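Protein-glutaminase (Chryseobacterium proteolyticum, PDB 3A54) probably deamidates glutamine side chains in proteins, and is captured here in its proenzyme form with the propeptide still attached. Local coordinates at residues A[45-50]-A[154-159]. The protein carries 1 engineered substitution. Residues are numbered along the deposited sequence; the frame is centred on the assembly and turned at random. Where two conformers were deposited one is given.
Sequences LTQQFY and DGCYAR. Engineered in segment 45-50: Q47 (natural residue Ala).
The Q47 side chain, extended beyond CG (chi2 177°), reaches the start of helix 156-169 and lays its amide against C156, with CD 3.0 Å from C156 SG. Its OE1 takes the backbone N of C156 at 3.1 Å, the donor standing well above the carbonyl plane, and a water held by R159 NH2; NE2 bonds to the backbone O of Y196. C156 and H197 probably belong to a Cys-His-Asp triad of the papain-like clan, and the engineered Q47 amide probably lies there much as a substrate glutamine would, where the natural chain has alanine. D154 OD1 accepts T46 OG1 on the syn side at 2.7 Å and, in the conformer modelled here, Q48 NE2 on the anti side at 2.8 Å; its OD2 receives the N of Q47 at 2.9 Å and the N of G155 from opposite faces. An alanine at D154 would probably leave T46 OG1, Q48 NE2 and the N-H groups of Q47 and G155 without their carboxylate. T46 OG1 accepts the N of Q48, closing an ST turn. At the start of the loop, L45 CD1 in one conformer sits over one face of the Y157 ring, 3.5 Å from its centroid, a CH-pi contact.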
loop_
_atom_site.group_PDB
_atom_site.type_symbol
_atom_site.label_atom_id
_atom_site.label_comp_id
_atom_site.label_asym_id
_atom_site.label_seq_id
_atom_site.Cartn_x
_atom_site.Cartn_y
_atom_site.Cartn_z
ATOM N N LEU A 45 -4.949 -4.253 -1.182
ATOM C CA LEU A 45 -4.761 -3.206 -0.176
ATOM C C LEU A 45 -3.632 -3.468 0.823
ATOM O O LEU A 45 -2.712 -2.657 0.943
ATOM C CB LEU A 45 -6.075 -2.878 0.535
ATOM C CG LEU A 45 -6.115 -1.549 1.282
ATOM C CD1 LEU A 45 -5.757 -0.389 0.347
ATOM C CD2 LEU A 45 -7.481 -1.333 1.909
ATOM N N THR A 46 -3.693 -4.584 1.540
ATOM C CA THR A 46 -2.617 -4.891 2.478
ATOM C C THR A 46 -1.315 -5.192 1.731
ATOM O O THR A 46 -1.338 -5.816 0.667
ATOM C CB THR A 46 -2.975 -6.073 3.413
ATOM O OG1 THR A 46 -1.846 -6.378 4.242
ATOM C CG2 THR A 46 -3.340 -7.308 2.613
ATOM N N GLN A 47 -0.187 -4.745 2.284
ATOM C CA GLN A 47 1.131 -5.061 1.731
ATOM C C GLN A 47 1.650 -6.415 2.182
ATOM O O GLN A 47 2.696 -6.873 1.728
ATOM C CB GLN A 47 2.158 -4.029 2.181
ATOM C CG GLN A 47 1.835 -2.631 1.780
ATOM C CD GLN A 47 2.857 -1.646 2.310
ATOM O OE1 GLN A 47 2.653 -1.022 3.362
ATOM N NE2 GLN A 47 3.968 -1.497 1.585
ATOM N N GLN A 48 0.933 -7.044 3.099
ATOM C CA GLN A 48 1.478 -8.242 3.702
ATOM C C GLN A 48 1.323 -9.499 2.861
ATOM O O GLN A 48 0.344 -9.680 2.139
ATOM C CB GLN A 48 0.913 -8.419 5.100
ATOM C CG GLN A 48 1.219 -7.212 5.955
ATOM C CD GLN A 48 0.833 -7.400 7.389
ATOM O OE1 GLN A 48 1.330 -8.295 8.065
ATOM N NE2 GLN A 48 -0.047 -6.553 7.868
ATOM N N PHE A 49 2.346 -10.346 2.937
ATOM C CA PHE A 49 2.285 -11.674 2.337
ATOM C C PHE A 49 1.700 -12.652 3.342
ATOM O O PHE A 49 2.014 -12.605 4.536
ATOM C CB PHE A 49 3.666 -12.190 1.949
ATOM C CG PHE A 49 4.180 -11.664 0.643
ATOM C CD1 PHE A 49 5.339 -10.897 0.595
ATOM C CD2 PHE A 49 3.541 -11.987 -0.547
ATOM C CE1 PHE A 49 5.840 -10.441 -0.621
ATOM C CE2 PHE A 49 4.036 -11.529 -1.758
ATOM C CZ PHE A 49 5.186 -10.754 -1.793
ATOM N N TYR A 50 0.853 -13.539 2.850
ATOM C CA TYR A 50 0.353 -14.651 3.637
ATOM C C TYR A 50 0.892 -15.937 3.039
ATOM O O TYR A 50 1.300 -15.976 1.888
ATOM C CB TYR A 50 -1.175 -14.624 3.683
ATOM C CG TYR A 50 -1.650 -13.421 4.441
ATOM C CD1 TYR A 50 -1.735 -12.177 3.822
ATOM C CD2 TYR A 50 -1.949 -13.507 5.795
ATOM C CE1 TYR A 50 -2.136 -11.059 4.530
ATOM C CE2 TYR A 50 -2.356 -12.400 6.504
ATOM C CZ TYR A 50 -2.451 -11.179 5.866
ATOM O OH TYR A 50 -2.849 -10.072 6.571
ATOM N N ASP A 154 2.937 -2.096 7.240
ATOM C CA ASP A 154 1.768 -2.059 6.366
ATOM C C ASP A 154 1.197 -0.656 6.399
ATOM O O ASP A 154 1.648 0.199 7.175
ATOM C CB ASP A 154 0.721 -3.070 6.852
ATOM C CG ASP A 154 -0.179 -3.599 5.735
ATOM O OD1 ASP A 154 -0.829 -4.636 5.968
ATOM O OD2 ASP A 154 -0.252 -2.999 4.639
ATOM N N GLY A 155 0.213 -0.409 5.542
ATOM C CA GLY A 155 -0.489 0.859 5.538
ATOM C C GLY A 155 0.053 1.891 4.567
ATOM O O GLY A 155 -0.306 3.061 4.658
ATOM N N CYS A 156 0.902 1.462 3.632
ATOM C CA CYS A 156 1.474 2.393 2.648
ATOM C C CYS A 156 0.393 3.217 1.961
ATOM O O CYS A 156 0.584 4.411 1.683
ATOM C CB CYS A 156 2.309 1.654 1.597
ATOM S SG CYS A 156 1.414 0.391 0.645
ATOM N N TYR A 157 -0.734 2.567 1.689
ATOM C CA TYR A 157 -1.838 3.188 0.973
ATOM C C TYR A 157 -2.413 4.368 1.744
ATOM O O TYR A 157 -2.720 5.419 1.164
ATOM C CB TYR A 157 -2.930 2.154 0.690
ATOM C CG TYR A 157 -3.366 1.343 1.902
ATOM C CD1 TYR A 157 -2.704 0.169 2.263
ATOM C CD2 TYR A 157 -4.445 1.752 2.677
ATOM C CE1 TYR A 157 -3.111 -0.569 3.376
ATOM C CE2 TYR A 157 -4.863 1.019 3.779
ATOM C CZ TYR A 157 -4.192 -0.130 4.125
ATOM O OH TYR A 157 -4.625 -0.840 5.221
ATOM N N ALA A 158 -2.560 4.206 3.059
ATOM C CA ALA A 158 -3.076 5.287 3.885
ATOM C C ALA A 158 -2.047 6.411 4.005
ATOM O O ALA A 158 -2.398 7.591 3.936
ATOM C CB ALA A 158 -3.475 4.768 5.266
ATOM N N ARG A 159 -0.775 6.053 4.178
ATOM C CA ARG A 159 0.262 7.078 4.276
ATOM C C ARG A 159 0.311 7.913 2.997
ATOM O O ARG A 159 0.429 9.135 3.061
ATOM C CB ARG A 159 1.645 6.481 4.577
ATOM C CG ARG A 159 1.723 5.682 5.889
ATOM C CD ARG A 159 3.164 5.528 6.374
ATOM N NE ARG A 159 4.053 4.919 5.391
ATOM C CZ ARG A 159 4.165 3.607 5.193
ATOM N NH1 ARG A 159 3.447 2.752 5.917
ATOM N NH2 ARG A 159 5.015 3.148 4.286
HETATM O O HOH W 1 4.488 0.335 4.701
#